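Side-chain contacts in guanine nucleotide exchange factor p115rhogef (Homo sapiens, PDB 1IAP), which probably activates Rho-family GTPases by nucleotide exchange and, through the RGS-like domain described here, probably binds G protein alpha subunits: residues I181-Y184 with M185-L188; C37-A40 with D41-G44; Q6-E9 with Q10-R14; L157-L160 with E161-H165. All blocks are in the same frame, centred on the assembly; numbering follows the deposited sequence.

Contact 1. Residues I181-Y184 with M185-L188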
ATOM      1  N   ILE A 181       5.747   0.845   2.934  1.00 12.35           N
ATOM      2  CA  ILE A 181       5.459   1.996   2.080  1.00 14.67           C
ATOM      3  C   ILE A 181       6.670   2.250   1.182  1.00 19.24           C
ATOM      4  O   ILE A 181       6.523   2.463  -0.019  1.00 18.86           O
ATOM      5  CB  ILE A 181       5.118   3.255   2.922  1.00 16.90           C
ATOM      6  CG1 ILE A 181       3.771   3.049   3.623  1.00 22.39           C
ATOM      7  CG2 ILE A 181       5.050   4.491   2.038  1.00 17.50           C
ATOM      8  CD1 ILE A 181       3.470   4.060   4.715  1.00 21.61           C
ATOM      9  N   GLY A 182       7.863   2.145   1.758  1.00 16.16           N
ATOM     10  CA  GLY A 182       9.078   2.356   0.991  1.00 21.33           C
ATOM     11  C   GLY A 182       9.168   1.423  -0.202  1.00 25.01           C
ATOM     12  O   GLY A 182       9.472   1.850  -1.320  1.00 25.37           O
ATOM     13  N   LEU A 183       8.842   0.154   0.026  1.00 23.47           N
ATOM     14  CA  LEU A 183       8.890  -0.854  -1.022  1.00 22.32           C
ATOM     15  C   LEU A 183       7.978  -0.516  -2.193  1.00 24.75           C
ATOM     16  O   LEU A 183       8.399  -0.552  -3.352  1.00 20.23           O
ATOM     17  CB  LEU A 183       8.529  -2.233  -0.453  1.00 25.42           C
ATOM     18  CG  LEU A 183       8.704  -3.439  -1.384  1.00 26.16           C
ATOM     19  CD1 LEU A 183      10.176  -3.596  -1.744  1.00 29.56           C
ATOM     20  CD2 LEU A 183       8.196  -4.694  -0.695  1.00 29.41           C
ATOM     21  N   TYR A 184       6.739  -0.146  -1.893  1.00 18.14           N
ATOM     22  CA  TYR A 184       5.785   0.179  -2.939  1.00 17.45           C
ATOM     23  C   TYR A 184       6.099   1.495  -3.656  1.00 17.72           C
ATOM     24  O   TYR A 184       5.892   1.609  -4.865  1.00 21.20           O
ATOM     25  CB  TYR A 184       4.355   0.202  -2.387  1.00 16.98           C
ATOM     26  CG  TYR A 184       3.322   0.339  -3.479  1.00 19.43           C
ATOM     27  CD1 TYR A 184       2.947  -0.762  -4.249  1.00 17.94           C
ATOM     28  CD2 TYR A 184       2.757   1.573  -3.780  1.00 21.96           C
ATOM     29  CE1 TYR A 184       2.040  -0.634  -5.299  1.00 22.77           C
ATOM     30  CE2 TYR A 184       1.846   1.710  -4.829  1.00 20.56           C
ATOM     31  CZ  TYR A 184       1.495   0.604  -5.579  1.00 23.67           C
ATOM     32  OH  TYR A 184       0.594   0.734  -6.606  1.00 24.42           O
ATOM     33  N   MET A 185       6.566   2.491  -2.910  1.00 17.24           N
ATOM     34  CA  MET A 185       6.902   3.786  -3.507  1.00 15.74           C
ATOM     35  C   MET A 185       8.040   3.622  -4.515  1.00 20.52           C
ATOM     36  O   MET A 185       8.042   4.244  -5.572  1.00 15.82           O
ATOM     37  CB  MET A 185       7.284   4.800  -2.422  1.00 22.18           C
ATOM     38  CG  MET A 185       6.086   5.426  -1.702  1.00 13.78           C
ATOM     39  SD  MET A 185       5.046   6.425  -2.842  1.00 24.38           S
ATOM     40  CE  MET A 185       3.383   5.935  -2.296  1.00 17.62           C
ATOM     41  N   ARG A 186       8.991   2.757  -4.186  1.00 19.86           N
ATOM     42  CA  ARG A 186      10.131   2.476  -5.057  1.00 24.72           C
ATOM     43  C   ARG A 186       9.602   1.891  -6.371  1.00 30.68           C
ATOM     44  O   ARG A 186      10.141   2.156  -7.445  1.00 28.63           O
ATOM     45  CB  ARG A 186      11.046   1.480  -4.355  1.00 27.71           C
ATOM     46  CG  ARG A 186      12.449   1.374  -4.897  1.00 43.16           C
ATOM     47  CD  ARG A 186      13.295   0.578  -3.916  1.00 50.47           C
ATOM     48  NE  ARG A 186      13.258   1.184  -2.586  1.00 50.33           N
ATOM     49  CZ  ARG A 186      13.037   0.522  -1.452  1.00 51.21           C
ATOM     50  NH1 ARG A 186      12.832  -0.790  -1.463  1.00 52.23           N
ATOM     51  NH2 ARG A 186      13.008   1.183  -0.303  1.00 51.71           N
ATOM     52  N   HIS A 187       8.503   1.144  -6.271  1.00 28.98           N
ATOM     53  CA  HIS A 187       7.849   0.528  -7.422  1.00 31.97           C
ATOM     54  C   HIS A 187       7.230   1.601  -8.325  1.00 32.41           C
ATOM     55  O   HIS A 187       7.074   1.401  -9.528  1.00 28.31           O
ATOM     56  CB  HIS A 187       6.768  -0.444  -6.936  1.00 29.29           C
ATOM     57  CG  HIS A 187       6.011  -1.115  -8.037  1.00 29.10           C
ATOM     58  ND1 HIS A 187       4.742  -0.729  -8.410  1.00 32.36           N
ATOM     59  CD2 HIS A 187       6.337  -2.158  -8.837  1.00 31.30           C
ATOM     60  CE1 HIS A 187       4.319  -1.505  -9.391  1.00 36.00           C
ATOM     61  NE2 HIS A 187       5.268  -2.380  -9.669  1.00 34.00           N
ATOM     62  N   LEU A 188       6.870   2.738  -7.735  1.00 30.04           N
ATOM     63  CA  LEU A 188       6.287   3.840  -8.494  1.00 29.96           C
ATOM     64  C   LEU A 188       7.363   4.812  -8.977  1.00 25.37           C
ATOM     65  O   LEU A 188       7.050   5.860  -9.536  1.00 27.72           O
ATOM     66  CB  LEU A 188       5.253   4.593  -7.650  1.00 25.50           C
ATOM     67  CG  LEU A 188       4.042   3.805  -7.146  1.00 27.09           C
ATOM     68  CD1 LEU A 188       3.144   4.727  -6.326  1.00 23.45           C
ATOM     69  CD2 LEU A 188       3.272   3.204  -8.322  1.00 34.08           C
TER
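With CG anti to the backbone N (chi1 -172°), the ring of Tyr184 swings out from the last turn of helix 171-187, in the all-helical RGS-like domain, and meets Leu188 one turn on. Leu188 takes the other common setting, CG beside its own N at chi1 -61°, which carries its CD1 to 3.6 Å from Tyr184 CE2. The two side chains cross at a slant, and Leu188 CD2 reaches toward the phenol oxygen, whose hydrogen bond goes to Lys12 O. His187 lies by the CE1 side of the ring: its ND1 is 4.1 Å from Tyr184 CE1, the ring planes being inclined at 34° in an oblique pair, while its NE2 is bonded to Ser45 OG. On the side facing helices 15-28 and 142-162, Ile181 and Met185 run side by side and point the same way, CG2 to CG 4.0 Å, and both lean on Met19 and Leu157. The helical bonds weaken over the last turn. Met185 N bonds firmly to Ile181 O at 2.9 Å, whereas Tyr184 O receives only weak bonds from the N-H groups of His187 and Leu188. Arg186 folds its guanidinium back along the helix, with Gly182 O under one face, toward the rim, and 3.7 Å from Arg186 NH2.

Contact 2. Residues C37-A40 with D41-G44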
ATOM      1  N   CYS A  37      -2.846  -4.794  -0.130  1.00 19.05           N
ATOM      2  CA  CYS A  37      -3.402  -4.606  -1.465  1.00 23.59           C
ATOM      3  C   CYS A  37      -2.383  -3.989  -2.421  1.00 27.04           C
ATOM      4  O   CYS A  37      -2.305  -4.375  -3.586  1.00 25.40           O
ATOM      5  CB  CYS A  37      -4.652  -3.723  -1.409  1.00 24.06           C
ATOM      6  SG  CYS A  37      -6.121  -4.531  -0.725  1.00 26.99           S
ATOM      7  N   LEU A  38      -1.604  -3.030  -1.924  1.00 20.74           N
ATOM      8  CA  LEU A  38      -0.595  -2.371  -2.752  1.00 18.43           C
ATOM      9  C   LEU A  38       0.511  -3.354  -3.144  1.00 21.09           C
ATOM     10  O   LEU A  38       0.931  -3.395  -4.299  1.00 23.03           O
ATOM     11  CB  LEU A  38      -0.001  -1.161  -2.017  1.00 20.45           C
ATOM     12  CG  LEU A  38      -0.963  -0.039  -1.609  1.00 26.19           C
ATOM     13  CD1 LEU A  38      -0.207   1.072  -0.857  1.00 23.05           C
ATOM     14  CD2 LEU A  38      -1.656   0.531  -2.838  1.00 21.49           C
ATOM     15  N   HIS A  39       0.963  -4.165  -2.188  1.00 20.82           N
ATOM     16  CA  HIS A  39       2.019  -5.135  -2.468  1.00 26.30           C
ATOM     17  C   HIS A  39       1.540  -6.250  -3.392  1.00 25.98           C
ATOM     18  O   HIS A  39       2.321  -6.803  -4.169  1.00 25.29           O
ATOM     19  CB  HIS A  39       2.575  -5.719  -1.173  1.00 21.69           C
ATOM     20  CG  HIS A  39       3.480  -4.785  -0.432  1.00 20.34           C
ATOM     21  ND1 HIS A  39       4.470  -5.228   0.415  1.00 26.83           N
ATOM     22  CD2 HIS A  39       3.544  -3.432  -0.413  1.00 20.56           C
ATOM     23  CE1 HIS A  39       5.107  -4.188   0.928  1.00 26.13           C
ATOM     24  NE2 HIS A  39       4.563  -3.087   0.440  1.00 17.75           N
ATOM     25  N   ALA A  40       0.250  -6.562  -3.312  1.00 19.86           N
ATOM     26  CA  ALA A  40      -0.351  -7.602  -4.144  1.00 22.87           C
ATOM     27  C   ALA A  40      -0.386  -7.137  -5.593  1.00 26.59           C
ATOM     28  O   ALA A  40      -0.185  -7.927  -6.515  1.00 28.38           O
ATOM     29  CB  ALA A  40      -1.754  -7.912  -3.660  1.00 25.54           C
ATOM     30  N   ASP A  41      -0.636  -5.845  -5.784  1.00 24.81           N
ATOM     31  CA  ASP A  41      -0.685  -5.263  -7.115  1.00 25.35           C
ATOM     32  C   ASP A  41       0.724  -5.253  -7.701  1.00 27.49           C
ATOM     33  O   ASP A  41       0.926  -5.532  -8.881  1.00 31.08           O
ATOM     34  CB  ASP A  41      -1.228  -3.836  -7.042  1.00 32.53           C
ATOM     35  CG  ASP A  41      -1.503  -3.252  -8.410  1.00 36.05           C
ATOM     36  OD1 ASP A  41      -0.597  -2.608  -8.976  1.00 31.25           O
ATOM     37  OD2 ASP A  41      -2.623  -3.452  -8.921  1.00 37.87           O
ATOM     38  N   MET A  42       1.685  -4.915  -6.850  1.00 29.04           N
ATOM     39  CA  MET A  42       3.096  -4.856  -7.208  1.00 35.92           C
ATOM     40  C   MET A  42       3.578  -6.239  -7.651  1.00 40.68           C
ATOM     41  O   MET A  42       4.379  -6.359  -8.581  1.00 40.83           O
ATOM     42  CB  MET A  42       3.890  -4.357  -5.995  1.00 34.16           C
ATOM     43  CG  MET A  42       5.397  -4.374  -6.128  1.00 37.32           C
ATOM     44  SD  MET A  42       6.142  -3.470  -4.747  1.00 40.00           S
ATOM     45  CE  MET A  42       5.846  -4.605  -3.420  1.00 42.25           C
ATOM     46  N   LEU A  43       3.055  -7.273  -6.994  1.00 39.28           N
ATOM     47  CA  LEU A  43       3.394  -8.662  -7.301  1.00 44.41           C
ATOM     48  C   LEU A  43       2.917  -9.045  -8.697  1.00 44.39           C
ATOM     49  O   LEU A  43       3.588  -9.795  -9.410  1.00 37.41           O
ATOM     50  CB  LEU A  43       2.751  -9.603  -6.278  1.00 39.89           C
ATOM     51  CG  LEU A  43       3.631 -10.173  -5.166  1.00 50.94           C
ATOM     52  CD1 LEU A  43       4.372  -9.065  -4.436  1.00 60.05           C
ATOM     53  CD2 LEU A  43       2.763 -10.966  -4.205  1.00 55.12           C
ATOM     54  N   GLY A  44       1.759  -8.508  -9.077  1.00 46.99           N
ATOM     55  CA  GLY A  44       1.179  -8.793 -10.377  1.00 52.23           C
ATOM     56  C   GLY A  44       1.934  -8.240 -11.574  1.00 55.07           C
ATOM     57  O   GLY A  44       1.628  -8.602 -12.708  1.00 60.78           O
TER
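Met42 reaches back along helix 32-43 to cover a face of His39, a Met-aromatic contact three residues apart in the helical RGS-like fold. Its CB sits 3.4 Å from His39 O, close to the carbonyls of the preceding turn. CG is anti to the backbone N (chi1 174°) and the chain stays extended as far as SD. At SD the sulfur is above the imidazole but distant, 5.3 Å from the ring centroid. The bend at chi3, 72°, then turns the methyl back toward His39, and CE settles over the ring face in a CH-pi contact, 4.0 Å from the centroid and 17° off the normal. The imidazole is held in place by other partners: NE2 is hydrogen-bonded to Ala180 O and Phe62 meets the ring edge-to-face. Backbone bonds tie the turns beneath, among them Met42 N to Leu38 O at 3.1 Å. Around the helix from this pair, Ala40 is packed against Val98 and Val102 of helix 91-103, Leu43 lies against Phe58 of helix 48-63, and Asp41 forms a salt bridge with Lys12. Leu43 also turns CD1 back over its own helix, to 3.1 Å from His39 O.

Contact 3. Residues Q6-E9 with Q10-R14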
ATOM      1  N   GLN A   6     -11.304   8.055  -5.351  1.00 33.80           N
ATOM      2  CA  GLN A   6     -12.563   7.344  -5.550  1.00 39.98           C
ATOM      3  C   GLN A   6     -12.411   5.838  -5.344  1.00 38.44           C
ATOM      4  O   GLN A   6     -13.348   5.170  -4.903  1.00 40.52           O
ATOM      5  CB  GLN A   6     -13.131   7.630  -6.944  1.00 47.43           C
ATOM      6  CG  GLN A   6     -13.605   9.061  -7.145  1.00 54.40           C
ATOM      7  CD  GLN A   6     -14.722   9.446  -6.190  1.00 59.85           C
ATOM      8  OE1 GLN A   6     -15.821   8.890  -6.243  1.00 59.15           O
ATOM      9  NE2 GLN A   6     -14.444  10.402  -5.308  1.00 56.50           N
ATOM     10  N   SER A   7     -11.222   5.317  -5.641  1.00 32.32           N
ATOM     11  CA  SER A   7     -10.947   3.892  -5.489  1.00 31.41           C
ATOM     12  C   SER A   7      -9.457   3.622  -5.358  1.00 34.90           C
ATOM     13  O   SER A   7      -8.630   4.469  -5.702  1.00 30.32           O
ATOM     14  CB  SER A   7     -11.502   3.105  -6.683  1.00 30.77           C
ATOM     15  OG  SER A   7     -10.839   3.454  -7.886  1.00 41.22           O
ATOM     16  N   LEU A   8      -9.127   2.426  -4.879  1.00 32.02           N
ATOM     17  CA  LEU A   8      -7.743   2.011  -4.701  1.00 32.45           C
ATOM     18  C   LEU A   8      -7.050   1.966  -6.061  1.00 32.74           C
ATOM     19  O   LEU A   8      -5.895   2.371  -6.190  1.00 28.26           O
ATOM     20  CB  LEU A   8      -7.697   0.634  -4.034  1.00 37.32           C
ATOM     21  CG  LEU A   8      -6.413   0.141  -3.353  1.00 47.13           C
ATOM     22  CD1 LEU A   8      -6.735  -1.124  -2.590  1.00 56.11           C
ATOM     23  CD2 LEU A   8      -5.297  -0.124  -4.353  1.00 55.72           C
ATOM     24  N   GLU A   9      -7.769   1.486  -7.073  1.21 34.53           N
ATOM     25  CA  GLU A   9      -7.234   1.386  -8.427  1.33 33.90           C
ATOM     26  C   GLU A   9      -6.743   2.752  -8.917  0.98 30.57           C
ATOM     27  O   GLU A   9      -5.663   2.865  -9.504  0.76 24.57           O
ATOM     28  CB  GLU A   9      -8.309   0.845  -9.372  0.84 34.71           C
ATOM     29  CG  GLU A   9      -7.782   0.272 -10.681  0.60 35.61           C
ATOM     30  CD  GLU A   9      -7.109  -1.090 -10.524  0.98 38.00           C
ATOM     31  OE1 GLU A   9      -7.137  -1.673  -9.416  1.25 39.30           O
ATOM     32  OE2 GLU A   9      -6.551  -1.582 -11.527  0.11 38.73           O
ATOM     33  N   GLN A  10      -7.523   3.790  -8.639  1.00 26.49           N
ATOM     34  CA  GLN A  10      -7.166   5.146  -9.046  1.00 27.96           C
ATOM     35  C   GLN A  10      -6.014   5.751  -8.243  1.00 30.87           C
ATOM     36  O   GLN A  10      -5.146   6.411  -8.811  1.00 37.71           O
ATOM     37  CB  GLN A  10      -8.388   6.059  -8.970  1.00 36.98           C
ATOM     38  CG  GLN A  10      -9.500   5.659  -9.924  1.00 49.02           C
ATOM     39  CD  GLN A  10     -10.743   6.502  -9.763  1.00 53.38           C
ATOM     40  OE1 GLN A  10     -10.803   7.641 -10.229  1.00 59.01           O
ATOM     41  NE2 GLN A  10     -11.750   5.946  -9.100  1.00 60.59           N
ATOM     42  N   VAL A  11      -5.988   5.507  -6.936  1.00 25.03           N
ATOM     43  CA  VAL A  11      -4.932   6.062  -6.082  1.00 24.80           C
ATOM     44  C   VAL A  11      -3.598   5.303  -6.116  1.00 28.46           C
ATOM     45  O   VAL A  11      -2.536   5.903  -5.946  1.00 21.10           O
ATOM     46  CB  VAL A  11      -5.410   6.205  -4.607  1.00 19.09           C
ATOM     47  CG1 VAL A  11      -5.453   4.849  -3.904  1.00 27.36           C
ATOM     48  CG2 VAL A  11      -4.522   7.188  -3.856  1.00 21.98           C
ATOM     49  N   LYS A  12      -3.649   4.001  -6.392  1.00 23.99           N
ATOM     50  CA  LYS A  12      -2.444   3.173  -6.418  1.00 27.38           C
ATOM     51  C   LYS A  12      -1.376   3.643  -7.407  1.00 24.67           C
ATOM     52  O   LYS A  12      -0.208   3.294  -7.263  1.00 25.24           O
ATOM     53  CB  LYS A  12      -2.809   1.711  -6.715  1.00 29.88           C
ATOM     54  CG  LYS A  12      -3.221   1.466  -8.157  1.00 34.35           C
ATOM     55  CD  LYS A  12      -3.492  -0.003  -8.444  1.00 39.08           C
ATOM     56  CE  LYS A  12      -3.678  -0.217  -9.940  1.00 46.39           C
ATOM     57  NZ  LYS A  12      -4.031  -1.620 -10.280  1.00 48.53           N
ATOM     58  N   ARG A  13      -1.783   4.439  -8.395  1.00 21.49           N
ATOM     59  CA  ARG A  13      -0.880   4.950  -9.426  1.00 29.42           C
ATOM     60  C   ARG A  13      -0.427   6.393  -9.207  1.00 26.00           C
ATOM     61  O   ARG A  13       0.427   6.892  -9.939  1.00 26.40           O
ATOM     62  CB  ARG A  13      -1.557   4.852 -10.794  1.00 32.10           C
ATOM     63  CG  ARG A  13      -2.174   3.496 -11.077  1.00 53.38           C
ATOM     64  CD  ARG A  13      -2.930   3.477 -12.392  1.00 65.90           C
ATOM     65  NE  ARG A  13      -3.594   2.193 -12.611  1.00 78.26           N
ATOM     66  CZ  ARG A  13      -4.539   1.982 -13.523  1.00 81.36           C
ATOM     67  NH1 ARG A  13      -4.934   2.971 -14.314  1.00 78.36           N
ATOM     68  NH2 ARG A  13      -5.099   0.785 -13.634  1.00 85.23           N
ATOM     69  N   ARG A  14      -1.003   7.065  -8.213  1.00 25.59           N
ATOM     70  CA  ARG A  14      -0.672   8.462  -7.918  1.00 18.89           C
ATOM     71  C   ARG A  14       0.113   8.510  -6.607  1.00 14.09           C
ATOM     72  O   ARG A  14      -0.467   8.589  -5.524  1.00 20.55           O
ATOM     73  CB  ARG A  14      -1.963   9.272  -7.812  1.00 16.01           C
ATOM     74  CG  ARG A  14      -2.993   8.926  -8.904  1.00 31.93           C
ATOM     75  CD  ARG A  14      -2.958   9.864 -10.110  1.00 19.57           C
ATOM     76  NE  ARG A  14      -1.670   9.911 -10.800  1.00 30.85           N
ATOM     77  CZ  ARG A  14      -1.282   9.054 -11.741  1.00 32.56           C
ATOM     78  NH1 ARG A  14      -2.078   8.061 -12.116  1.00 24.55           N
ATOM     79  NH2 ARG A  14      -0.106   9.210 -12.332  1.00 33.47           N
TER
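A serine N-cap starts the short helix 8-11, and a salt-bridge network of Glu9, Lys12 and Arg13 spans its end. Ser7 OG, placed between the backbone N and the carbonyl carbon (chi1 65°), accepts a long, weak capping bond from Gln10 N at 3.4 Å. Ser7 O accepts the first regular helical bond, from Val11 N, at 3.1 Å. The next turn is closed by Lys12 N, which is bonded to Leu8 O at 2.8 Å, and a type I beta turn from Val11 to Arg14 then leads the chain into helix 15-28. Lys12 crosses the tip of Leu8 at about a right angle, its CB 3.9 Å from Leu8 CD2. Its CG also lies between the backbone N and the carbonyl carbon (chi1 73°), against Glu9 O, and this torsion sends the extended chain alongside Glu9. Glu9 bends at chi2 to bring its carboxylate over, and Lys12 NZ forms a salt bridge with Glu9 OE2 at 2.8 Å. The same oxygen makes a longer salt bridge, 3.5 Å, to Arg13 NH2, with carboxylate and guanidinium planes 72° apart; this is no flat two-pronged pairing. Arg13 also passes one face of its guanidinium over Glu9 O. Leu8 packs on Cys37 and Leu38 of helix 32-43, and Val11 on Leu18 and Leu21 of helix 15-28. Because Lys12 NZ also forms a salt bridge with Asp41, the ammonium sits between two carboxylates, an arrangement that would be expected to stabilise its positive charge and that links the N-terminal segment electrostatically to helix 32-43.

Contact 4. Residues L157-L160 with E161-H165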
ATOM      1  N   LEU A 157       7.241  11.102   1.828  1.00 15.51           N
ATOM      2  CA  LEU A 157       7.791   9.858   2.375  1.00 20.20           C
ATOM      3  C   LEU A 157       8.869  10.169   3.415  1.00 17.83           C
ATOM      4  O   LEU A 157       8.926   9.548   4.479  1.00 20.54           O
ATOM      5  CB  LEU A 157       8.384   8.991   1.255  1.00 18.68           C
ATOM      6  CG  LEU A 157       8.945   7.617   1.671  1.00 18.86           C
ATOM      7  CD1 LEU A 157       7.919   6.855   2.491  1.00 18.44           C
ATOM      8  CD2 LEU A 157       9.330   6.822   0.430  1.00 26.57           C
ATOM      9  N   MET A 158       9.723  11.138   3.100  1.00 23.23           N
ATOM     10  CA  MET A 158      10.789  11.532   4.009  1.00 23.11           C
ATOM     11  C   MET A 158      10.176  12.018   5.316  1.00 20.71           C
ATOM     12  O   MET A 158      10.641  11.666   6.403  1.00 23.95           O
ATOM     13  CB  MET A 158      11.642  12.635   3.378  1.00 24.82           C
ATOM     14  CG  MET A 158      12.754  13.156   4.280  1.00 42.24           C
ATOM     15  SD  MET A 158      13.743  14.435   3.482  1.00 56.43           S
ATOM     16  CE  MET A 158      14.924  13.419   2.578  1.00 55.57           C
ATOM     17  N   HIS A 159       9.099  12.787   5.198  1.00 18.13           N
ATOM     18  CA  HIS A 159       8.412  13.317   6.363  1.00 18.00           C
ATOM     19  C   HIS A 159       7.770  12.221   7.210  1.00 22.34           C
ATOM     20  O   HIS A 159       7.818  12.280   8.438  1.00 25.47           O
ATOM     21  CB  HIS A 159       7.354  14.334   5.938  1.00 22.32           C
ATOM     22  CG  HIS A 159       6.813  15.147   7.072  1.00 25.01           C
ATOM     23  ND1 HIS A 159       5.787  14.707   7.880  1.00 35.83           N
ATOM     24  CD2 HIS A 159       7.149  16.376   7.525  1.00 30.72           C
ATOM     25  CE1 HIS A 159       5.514  15.631   8.783  1.00 28.51           C
ATOM     26  NE2 HIS A 159       6.328  16.654   8.590  1.00 36.95           N
ATOM     27  N   LEU A 160       7.184  11.219   6.560  1.00 20.85           N
ATOM     28  CA  LEU A 160       6.546  10.130   7.286  1.00 20.57           C
ATOM     29  C   LEU A 160       7.582   9.332   8.069  1.00 19.76           C
ATOM     30  O   LEU A 160       7.332   8.934   9.207  1.00 18.06           O
ATOM     31  CB  LEU A 160       5.767   9.222   6.329  1.00 22.15           C
ATOM     32  CG  LEU A 160       4.999   8.058   6.970  1.00 22.53           C
ATOM     33  CD1 LEU A 160       4.173   8.538   8.164  1.00 32.77           C
ATOM     34  CD2 LEU A 160       4.104   7.408   5.944  1.00 19.20           C
ATOM     35  N   GLU A 161       8.755   9.132   7.469  1.00 16.98           N
ATOM     36  CA  GLU A 161       9.827   8.393   8.126  1.00 23.36           C
ATOM     37  C   GLU A 161      10.323   9.141   9.362  1.00 27.07           C
ATOM     38  O   GLU A 161      10.616   8.533  10.403  1.00 21.03           O
ATOM     39  CB  GLU A 161      10.992   8.151   7.166  1.00 25.43           C
ATOM     40  CG  GLU A 161      12.074   7.264   7.766  1.00 41.00           C
ATOM     41  CD  GLU A 161      13.211   6.975   6.809  1.00 43.87           C
ATOM     42  OE1 GLU A 161      12.939   6.722   5.615  1.00 46.58           O
ATOM     43  OE2 GLU A 161      14.378   6.990   7.258  1.00 42.12           O
ATOM     44  N   GLU A 162      10.412  10.463   9.243  1.00 28.57           N
ATOM     45  CA  GLU A 162      10.855  11.298  10.351  1.00 24.47           C
ATOM     46  C   GLU A 162       9.867  11.174  11.505  1.00 28.31           C
ATOM     47  O   GLU A 162      10.273  11.068  12.661  1.00 35.01           O
ATOM     48  CB  GLU A 162      10.987  12.758   9.911  1.00 25.28           C
ATOM     49  CG  GLU A 162      12.100  12.981   8.898  1.00 27.39           C
ATOM     50  CD  GLU A 162      12.272  14.435   8.484  1.00 32.43           C
ATOM     51  OE1 GLU A 162      11.292  15.214   8.533  1.00 30.02           O
ATOM     52  OE2 GLU A 162      13.405  14.792   8.096  1.00 27.59           O
ATOM     53  N   MET A 163       8.575  11.162  11.182  1.00 18.27           N
ATOM     54  CA  MET A 163       7.522  11.043  12.191  1.00 22.61           C
ATOM     55  C   MET A 163       7.114   9.586  12.416  1.00 22.44           C
ATOM     56  O   MET A 163       5.995   9.302  12.861  1.00 17.69           O
ATOM     57  CB  MET A 163       6.296  11.859  11.778  1.00 27.26           C
ATOM     58  CG  MET A 163       6.560  13.349  11.618  1.00 37.43           C
ATOM     59  SD  MET A 163       7.163  14.127  13.135  1.00 39.30           S
ATOM     60  CE  MET A 163       8.934  14.257  12.789  1.00 33.81           C
ATOM     61  N   GLN A 164       8.031   8.670  12.114  1.00 22.17           N
ATOM     62  CA  GLN A 164       7.788   7.233  12.252  1.00 27.98           C
ATOM     63  C   GLN A 164       7.143   6.822  13.574  1.00 26.05           C
ATOM     64  O   GLN A 164       6.224   6.006  13.591  1.00 20.69           O
ATOM     65  CB  GLN A 164       9.095   6.460  12.070  1.00 29.69           C
ATOM     66  CG  GLN A 164       8.931   4.957  12.129  1.00 27.39           C
ATOM     67  CD  GLN A 164      10.246   4.214  12.112  1.00 36.48           C
ATOM     68  OE1 GLN A 164      11.206   4.638  11.469  1.00 41.80           O
ATOM     69  NE2 GLN A 164      10.298   3.091  12.815  1.00 33.00           N
ATOM     70  N   HIS A 165       7.629   7.390  14.675  1.00 28.28           N
ATOM     71  CA  HIS A 165       7.119   7.061  16.006  1.00 31.85           C
ATOM     72  C   HIS A 165       5.632   7.325  16.210  1.00 30.95           C
ATOM     73  O   HIS A 165       5.000   6.686  17.053  1.00 31.47           O
ATOM     74  CB  HIS A 165       7.933   7.776  17.094  1.00 33.13           C
ATOM     75  CG  HIS A 165       8.028   9.258  16.904  1.00 37.11           C
ATOM     76  ND1 HIS A 165       8.855   9.835  15.967  1.00 40.61           N
ATOM     77  CD2 HIS A 165       7.400  10.279  17.533  1.00 42.00           C
ATOM     78  CE1 HIS A 165       8.735  11.149  16.027  1.00 45.86           C
ATOM     79  NE2 HIS A 165       7.857  11.444  16.969  1.00 43.80           N
TER
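His159 and Met163 cross at a slant where helix 142-162 of the RGS-like domain comes to its end. The imidazole stands out from the helix with CG anti to the backbone N, chi1 -167°, and Met163, bent at chi2 and chi3, passes beside it. Its CG comes to 3.8 Å from His159 CE1, while its sulfur is farther off and oblique to the ring, 5.5 Å from the centroid. Glu162 keeps to the neighbouring side of the helix: its CG, turned beside its own N, lies 3.2 Å from Met158 O, the chain beyond is extended, and its carboxylate comes no nearer to the imidazole NE2 than 5.2 Å at OE1. Trp127 meets the histidine ring edge-to-face. The backbone stays regular up to Met163 N, which is bonded to His159 O at 3.1 Å, and Met163 is the first residue to leave helical geometry. Leu157 and Leu160 are directed into the core, where both touch Met19 and Ile181; Gln164, past the helix, is hydrogen-bonded through NE2 to Ser174 OG. The side chains of His159 and Met163 thus meet by van der Waals contact, and any pull of the Glu162 carboxylate on the imidazole would probably be a modest, through-space effect.

Contacts 1, 2 and 3 adjoin one another, whereas contact 4 touches only contact 1, standing about 10 Å and 11 Å, nearest atoms, from contacts 2 and 3. Contact 2 is the most buried and relies on a methyl over an aromatic face; contact 3, richer in exposed residues, is dominated by charge. Contact 1 lies between them, touching all three others: it sets helix 171-187 against helix 32-43 of contact 2 and against helix 142-162 of contact 4. Lys12 is the residue through which contact 3 makes polar ties to both contacts 1 and 2. Contact 4, farthest from the chain centre, has apolar residues inward and a histidine-methionine pair outward.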